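Local coordinates for protein DnaK Suppressor (Chlamydia trachomatis, PDB 6PTG) that probably binds RNA polymerase and regulates transcription, as a member of the DksA/TraR zinc-finger family, at residues B[80-84]-B[112-116]; B[96-102]-B[115-120]. One frame throughout, in Å; residues are numbered along the deposited sequence.

Contact 1 (B[80-84]-B[112-116]); sequences QIDRA and PYATM
Tyr113 and Thr115 pack against one turn of helix 72-89, touching Gln80, Ile81, Arg83 and Ala84. The contact joins that long helix, consistent with one arm of the DksA-type coiled coil, to a loop of the region related to the DksA/TraR zinc finger. It rests on packing; the two segments share no hydrogen bond. The amide of Gln80 comes to the edge of the Tyr113 ring, near the ring plane, with NE2 4.0 Å from CD1. The amide and ring planes stand 82° apart, almost perpendicular. Ile81 meets the root of the same side chain, its CG1 lying 3.9 Å from Tyr113 CB. Ala84 is small enough for the loop backbone to come close, and its CB is 3.8 Å from Tyr113 CA. Thr115 turns its methyl to the helix: CG2 lies 3.8 Å from Arg83 CG and 4.0 Å from Ala84 CB. The hydroxyl sits between the backbone N and the carbonyl carbon (chi1 59°), which leaves the methyl on the helix side.

Helix 13-33 packs on the same site through Met26, which touches both Ile81 and Tyr113. Arg83 gives only its aliphatic root to Thr115. Its guanidinium forms salt bridges with Glu86 and Glu90 through NH1, and with Asp97 OD2 through NE.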
ATOM      1  N   GLN B  80      12.823  -2.144  -1.437  1.00 58.98           N
ATOM      2  CA  GLN B  80      12.222  -0.953  -2.038  1.00 54.24           C
ATOM      3  C   GLN B  80      12.714  -0.721  -3.462  1.00 59.03           C
ATOM      4  O   GLN B  80      11.922  -0.372  -4.347  1.00 58.97           O
ATOM      5  CB  GLN B  80      12.503   0.276  -1.172  1.00 52.12           C
ATOM      6  CG  GLN B  80      11.297   0.777  -0.384  1.00 66.34           C
ATOM      7  CD  GLN B  80      11.678   1.789   0.687  1.00 87.78           C
ATOM      8  OE1 GLN B  80      12.521   1.517   1.546  1.00 85.30           O
ATOM      9  NE2 GLN B  80      11.050   2.961   0.642  1.00 98.80           N
ATOM     10  N   ILE B  81      14.017  -0.893  -3.703  1.00 62.56           N
ATOM     11  CA  ILE B  81      14.563  -0.681  -5.045  1.00 61.82           C
ATOM     12  C   ILE B  81      13.950  -1.670  -6.029  1.00 65.92           C
ATOM     13  O   ILE B  81      13.540  -1.299  -7.136  1.00 64.64           O
ATOM     14  CB  ILE B  81      16.100  -0.779  -5.020  1.00 60.11           C
ATOM     15  CG1 ILE B  81      16.706   0.460  -4.358  1.00 60.28           C
ATOM     16  CG2 ILE B  81      16.662  -0.950  -6.429  1.00 53.47           C
ATOM     17  CD1 ILE B  81      18.154   0.288  -3.955  1.00 62.43           C
ATOM     18  N   ASP B  82      13.895  -2.951  -5.645  1.00 75.45           N
ATOM     19  CA  ASP B  82      13.270  -3.963  -6.495  1.00 78.60           C
ATOM     20  C   ASP B  82      11.809  -3.631  -6.785  1.00 73.79           C
ATOM     21  O   ASP B  82      11.340  -3.805  -7.917  1.00 68.95           O
ATOM     22  CB  ASP B  82      13.389  -5.339  -5.841  1.00 87.58           C
ATOM     23  CG  ASP B  82      14.775  -5.941  -5.999  1.00 95.21           C
ATOM     24  OD1 ASP B  82      15.442  -5.635  -7.007  1.00 96.98           O
ATOM     25  OD2 ASP B  82      15.191  -6.729  -5.123  1.00100.89           O
ATOM     26  N   ARG B  83      11.066  -3.175  -5.771  1.00 67.65           N
ATOM     27  CA  ARG B  83       9.665  -2.812  -5.979  1.00 56.80           C
ATOM     28  C   ARG B  83       9.528  -1.621  -6.917  1.00 55.24           C
ATOM     29  O   ARG B  83       8.651  -1.608  -7.792  1.00 54.51           O
ATOM     30  CB  ARG B  83       8.989  -2.518  -4.639  1.00 47.21           C
ATOM     31  CG  ARG B  83       7.544  -2.061  -4.774  1.00 53.34           C
ATOM     32  CD  ARG B  83       6.734  -3.042  -5.623  1.00 57.23           C
ATOM     33  NE  ARG B  83       5.436  -2.498  -6.014  1.00 56.61           N
ATOM     34  CZ  ARG B  83       4.707  -2.967  -7.019  1.00 58.91           C
ATOM     35  NH1 ARG B  83       5.156  -3.985  -7.741  1.00 62.02           N
ATOM     36  NH2 ARG B  83       3.541  -2.408  -7.314  1.00 59.52           N
ATOM     37  N   ALA B  84      10.382  -0.608  -6.753  1.00 50.27           N
ATOM     38  CA  ALA B  84      10.357   0.529  -7.669  1.00 46.73           C
ATOM     39  C   ALA B  84      10.640   0.084  -9.099  1.00 46.40           C
ATOM     40  O   ALA B  84      10.012   0.575 -10.045  1.00 47.70           O
ATOM     41  CB  ALA B  84      11.358   1.593  -7.218  1.00 41.25           C
ATOM     42  N   PRO B 112      14.582   7.973  -5.745  1.00 46.49           N
ATOM     43  CA  PRO B 112      14.024   7.267  -6.910  1.00 48.04           C
ATOM     44  C   PRO B 112      13.347   5.942  -6.572  1.00 49.99           C
ATOM     45  O   PRO B 112      12.599   5.431  -7.413  1.00 48.25           O
ATOM     46  CB  PRO B 112      15.248   7.064  -7.817  1.00 48.64           C
ATOM     47  CG  PRO B 112      16.414   7.079  -6.878  1.00 40.48           C
ATOM     48  CD  PRO B 112      16.051   8.082  -5.823  1.00 43.81           C
ATOM     49  N   TYR B 113      13.575   5.375  -5.382  1.00 52.64           N
ATOM     50  CA  TYR B 113      12.929   4.137  -4.952  1.00 48.82           C
ATOM     51  C   TYR B 113      11.681   4.381  -4.105  1.00 44.54           C
ATOM     52  O   TYR B 113      11.201   3.462  -3.435  1.00 53.88           O
ATOM     53  CB  TYR B 113      13.920   3.244  -4.199  1.00 48.96           C
ATOM     54  CG  TYR B 113      14.647   3.929  -3.063  1.00 57.19           C
ATOM     55  CD1 TYR B 113      14.088   4.000  -1.790  1.00 52.87           C
ATOM     56  CD2 TYR B 113      15.901   4.496  -3.263  1.00 63.27           C
ATOM     57  CE1 TYR B 113      14.751   4.625  -0.752  1.00 51.64           C
ATOM     58  CE2 TYR B 113      16.573   5.121  -2.230  1.00 65.01           C
ATOM     59  CZ  TYR B 113      15.994   5.184  -0.976  1.00 60.44           C
ATOM     60  OH  TYR B 113      16.668   5.806   0.051  1.00 66.74           O
ATOM     61  N   ALA B 114      11.150   5.596  -4.116  1.00 46.56           N
ATOM     62  CA  ALA B 114       9.924   5.889  -3.387  1.00 42.52           C
ATOM     63  C   ALA B 114       8.750   5.240  -4.097  1.00 53.37           C
ATOM     64  O   ALA B 114       8.502   5.514  -5.275  1.00 52.84           O
ATOM     65  CB  ALA B 114       9.719   7.398  -3.288  1.00 36.40           C
ATOM     66  N   THR B 115       8.057   4.344  -3.398  1.00 68.81           N
ATOM     67  CA  THR B 115       6.893   3.652  -3.936  1.00 50.43           C
ATOM     68  C   THR B 115       5.595   4.060  -3.259  1.00 41.78           C
ATOM     69  O   THR B 115       4.529   3.592  -3.659  1.00 48.79           O
ATOM     70  CB  THR B 115       7.078   2.142  -3.822  1.00 41.76           C
ATOM     71  OG1 THR B 115       7.262   1.796  -2.445  1.00 50.49           O
ATOM     72  CG2 THR B 115       8.276   1.694  -4.629  1.00 51.10           C
ATOM     73  N   MET B 116       5.652   4.936  -2.263  1.00 43.12           N
ATOM     74  CA  MET B 116       4.469   5.406  -1.566  1.00 43.90           C
ATOM     75  C   MET B 116       4.603   6.906  -1.351  1.00 48.80           C
ATOM     76  O   MET B 116       5.707   7.453  -1.337  1.00 46.60           O
ATOM     77  CB  MET B 116       4.295   4.694  -0.217  1.00 41.17           C
ATOM     78  CG  MET B 116       4.195   3.193  -0.312  1.00 45.21           C
ATOM     79  SD  MET B 116       4.343   2.411   1.292  1.00 52.37           S
ATOM     80  CE  MET B 116       6.129   2.266   1.406  1.00 63.26           C
TER

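Contact 2 (B[96-102]-B[115-120]); sequences CDVSGEE and TMTVKS
Cys96 faces Thr117 and Ser120, with Ser99 beside it. By their spacing, these four residues probably occupy the positions of the four zinc-binding cysteines of the DksA/TraR finger, but only one of them is a cysteine; the other three carry hydroxyls. Two hydrogen bonds tie the loop 96-102 to the residues that lead into helix 118-129. Cys96 SG stands anti to its own backbone N (chi1 -179°), which aims the sulfur between the two segments. There it accepts from Thr117 N at 3.2 Å, with a nearly straight N-H...S angle of 167°. Ser99 N also donates to this sulfur, at 3.5 Å, and Val98 N adds a weak bond. The bonds from Val98 N and Ser99 N resemble those to the first cysteine of a zinc knuckle.

Thr117 is the N-cap of helix 118-129. Its OG1 receives both Ser120 N and the Ser120 hydroxyl, while its methyl CG2 turns to Glu101, 3.8 Å from OE1. The Glu101 and Thr117 side chains cross at about a right angle. Val98 lies against Ser120, with CB 3.6 Å from Ser120 CB. Val98 CG2 also reaches Met116, 3.8 Å from SD. The second subunit closes in on Val98: Arg107 of that chain donates a hydrogen bond to Val98 O, and its Ile111 packs on the side chain. Ser99 OG accepts from Glu101 N in an ST turn. At the other end of the contact, Asp97 N donates to Thr115 O at 3.0 Å.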
ATOM      1  N   CYS B  96       1.308   5.778  -5.836  1.00 44.95           N
ATOM      2  CA  CYS B  96       1.456   5.252  -4.488  1.00 43.74           C
ATOM      3  C   CYS B  96       0.855   3.848  -4.379  1.00 48.86           C
ATOM      4  O   CYS B  96      -0.308   3.626  -4.732  1.00 56.11           O
ATOM      5  CB  CYS B  96       0.790   6.210  -3.499  1.00 48.20           C
ATOM      6  SG  CYS B  96       0.896   5.737  -1.780  1.00 50.70           S
ATOM      7  N   ASP B  97       1.659   2.895  -3.898  1.00 50.39           N
ATOM      8  CA  ASP B  97       1.195   1.522  -3.711  1.00 50.02           C
ATOM      9  C   ASP B  97       0.064   1.417  -2.693  1.00 53.92           C
ATOM     10  O   ASP B  97      -0.689   0.437  -2.722  1.00 60.40           O
ATOM     11  CB  ASP B  97       2.354   0.617  -3.275  1.00 44.79           C
ATOM     12  CG  ASP B  97       3.134   0.043  -4.450  1.00 57.72           C
ATOM     13  OD1 ASP B  97       2.739   0.266  -5.615  1.00 60.84           O
ATOM     14  OD2 ASP B  97       4.158  -0.627  -4.200  1.00 63.40           O
ATOM     15  N   VAL B  98      -0.050   2.369  -1.772  1.00 48.81           N
ATOM     16  CA  VAL B  98      -1.075   2.314  -0.734  1.00 45.47           C
ATOM     17  C   VAL B  98      -2.347   3.023  -1.171  1.00 55.04           C
ATOM     18  O   VAL B  98      -3.443   2.464  -1.090  1.00 72.61           O
ATOM     19  CB  VAL B  98      -0.534   2.905   0.585  1.00 43.23           C
ATOM     20  CG1 VAL B  98      -1.656   3.047   1.587  1.00 40.63           C
ATOM     21  CG2 VAL B  98       0.570   2.036   1.142  1.00 38.02           C
ATOM     22  N   SER B  99      -2.225   4.259  -1.647  1.00 47.68           N
ATOM     23  CA  SER B  99      -3.375   5.107  -1.914  1.00 46.58           C
ATOM     24  C   SER B  99      -3.672   5.313  -3.388  1.00 50.27           C
ATOM     25  O   SER B  99      -4.778   5.750  -3.720  1.00 53.70           O
ATOM     26  CB  SER B  99      -3.164   6.486  -1.275  1.00 50.43           C
ATOM     27  OG  SER B  99      -2.065   7.152  -1.890  1.00 44.10           O
ATOM     28  N   GLY B 100      -2.728   5.005  -4.275  1.00 54.75           N
ATOM     29  CA  GLY B 100      -2.882   5.344  -5.672  1.00 51.89           C
ATOM     30  C   GLY B 100      -2.687   6.808  -5.999  1.00 59.64           C
ATOM     31  O   GLY B 100      -2.898   7.197  -7.156  1.00 56.52           O
ATOM     32  N   GLU B 101      -2.306   7.633  -5.021  1.00 66.23           N
ATOM     33  CA  GLU B 101      -2.038   9.042  -5.268  1.00 56.20           C
ATOM     34  C   GLU B 101      -0.722   9.202  -6.024  1.00 49.15           C
ATOM     35  O   GLU B 101       0.170   8.350  -5.966  1.00 47.42           O
ATOM     36  CB  GLU B 101      -1.952   9.821  -3.955  1.00 65.77           C
ATOM     37  CG  GLU B 101      -3.263  10.139  -3.261  1.00 76.63           C
ATOM     38  CD  GLU B 101      -3.058  10.497  -1.789  1.00 94.58           C
ATOM     39  OE1 GLU B 101      -1.900  10.750  -1.378  1.00 95.20           O
ATOM     40  OE2 GLU B 101      -4.055  10.526  -1.039  1.00103.18           O
ATOM     41  N   GLU B 102      -0.603  10.320  -6.736  1.00 44.38           N
ATOM     42  CA  GLU B 102       0.628  10.622  -7.452  1.00 48.73           C
ATOM     43  C   GLU B 102       1.713  11.035  -6.459  1.00 48.22           C
ATOM     44  O   GLU B 102       1.517  11.961  -5.665  1.00 43.92           O
ATOM     45  CB  GLU B 102       0.384  11.722  -8.478  1.00 56.23           C
ATOM     46  CG  GLU B 102      -0.236  11.230  -9.769  1.00 72.55           C
ATOM     47  CD  GLU B 102      -0.474  12.353 -10.762  1.00 89.54           C
ATOM     48  OE1 GLU B 102       0.201  13.399 -10.650  1.00 98.71           O
ATOM     49  OE2 GLU B 102      -1.343  12.193 -11.649  1.00 93.11           O
ATOM     50  N   THR B 115       8.057   4.344  -3.398  1.00 68.81           N
ATOM     51  CA  THR B 115       6.893   3.652  -3.936  1.00 50.43           C
ATOM     52  C   THR B 115       5.595   4.060  -3.259  1.00 41.78           C
ATOM     53  O   THR B 115       4.529   3.592  -3.659  1.00 48.79           O
ATOM     54  CB  THR B 115       7.078   2.142  -3.822  1.00 41.76           C
ATOM     55  OG1 THR B 115       7.262   1.796  -2.445  1.00 50.49           O
ATOM     56  CG2 THR B 115       8.276   1.694  -4.629  1.00 51.10           C
ATOM     57  N   MET B 116       5.652   4.936  -2.263  1.00 43.12           N
ATOM     58  CA  MET B 116       4.469   5.406  -1.566  1.00 43.90           C
ATOM     59  C   MET B 116       4.603   6.906  -1.351  1.00 48.80           C
ATOM     60  O   MET B 116       5.707   7.453  -1.337  1.00 46.60           O
ATOM     61  CB  MET B 116       4.295   4.694  -0.217  1.00 41.17           C
ATOM     62  CG  MET B 116       4.195   3.193  -0.312  1.00 45.21           C
ATOM     63  SD  MET B 116       4.343   2.411   1.292  1.00 52.37           S
ATOM     64  CE  MET B 116       6.129   2.266   1.406  1.00 63.26           C
ATOM     65  N   THR B 117       3.469   7.572  -1.162  1.00 42.13           N
ATOM     66  CA  THR B 117       3.532   8.937  -0.681  1.00 37.25           C
ATOM     67  C   THR B 117       4.099   8.936   0.735  1.00 55.47           C
ATOM     68  O   THR B 117       4.188   7.893   1.388  1.00 67.54           O
ATOM     69  CB  THR B 117       2.151   9.596  -0.716  1.00 40.36           C
ATOM     70  OG1 THR B 117       1.248   8.900   0.155  1.00 45.44           O
ATOM     71  CG2 THR B 117       1.596   9.617  -2.132  1.00 35.20           C
ATOM     72  N   VAL B 118       4.509  10.115   1.208  1.00 61.37           N
ATOM     73  CA  VAL B 118       5.077  10.193   2.552  1.00 56.65           C
ATOM     74  C   VAL B 118       4.050   9.758   3.589  1.00 56.96           C
ATOM     75  O   VAL B 118       4.337   8.936   4.468  1.00 56.31           O
ATOM     76  CB  VAL B 118       5.603  11.607   2.835  1.00 51.12           C
ATOM     77  CG1 VAL B 118       6.065  11.700   4.269  1.00 38.07           C
ATOM     78  CG2 VAL B 118       6.727  11.927   1.885  1.00 55.20           C
ATOM     79  N   LYS B 119       2.825  10.275   3.478  1.00 56.18           N
ATOM     80  CA  LYS B 119       1.771   9.895   4.410  1.00 53.86           C
ATOM     81  C   LYS B 119       1.477   8.396   4.353  1.00 52.98           C
ATOM     82  O   LYS B 119       1.188   7.774   5.382  1.00 52.67           O
ATOM     83  CB  LYS B 119       0.509  10.703   4.120  1.00 57.70           C
ATOM     84  CG  LYS B 119       0.530  12.113   4.672  1.00 60.17           C
ATOM     85  CD  LYS B 119      -0.747  12.838   4.302  1.00 72.03           C
ATOM     86  CE  LYS B 119      -0.927  14.107   5.108  1.00 81.19           C
ATOM     87  NZ  LYS B 119      -2.277  14.702   4.883  1.00 89.84           N
ATOM     88  N   SER B 120       1.526   7.795   3.158  1.00 46.95           N
ATOM     89  CA  SER B 120       1.252   6.361   3.062  1.00 47.38           C
ATOM     90  C   SER B 120       2.401   5.539   3.619  1.00 49.61           C
ATOM     91  O   SER B 120       2.176   4.483   4.216  1.00 48.52           O
ATOM     92  CB  SER B 120       0.974   5.953   1.617  1.00 44.49           C
ATOM     93  OG  SER B 120      -0.256   6.485   1.144  1.00 54.26           O
TER

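Contacts 1 and 2 lie 11 Å apart, centre to centre, and share Thr115 and Met116. Contact 2 holds the cluster of Cys96, Ser99, Thr117 and Ser120, the probable equivalent of the zinc site, while contact 1 lies on the helix side. A direct tie also runs between the other two segments, where Arg83 NE forms a salt bridge with Asp97 OD2 at 2.9 Å. Lys87 of the same helix pairs with the other carboxylate oxygen of Asp97. The region related to the zinc finger is thus fixed to the long helix by both packing and charge. Contact 1 lies near the centre of the chain, whereas contact 2 is about 10 Å from it, centre to centre, and touches the second subunit.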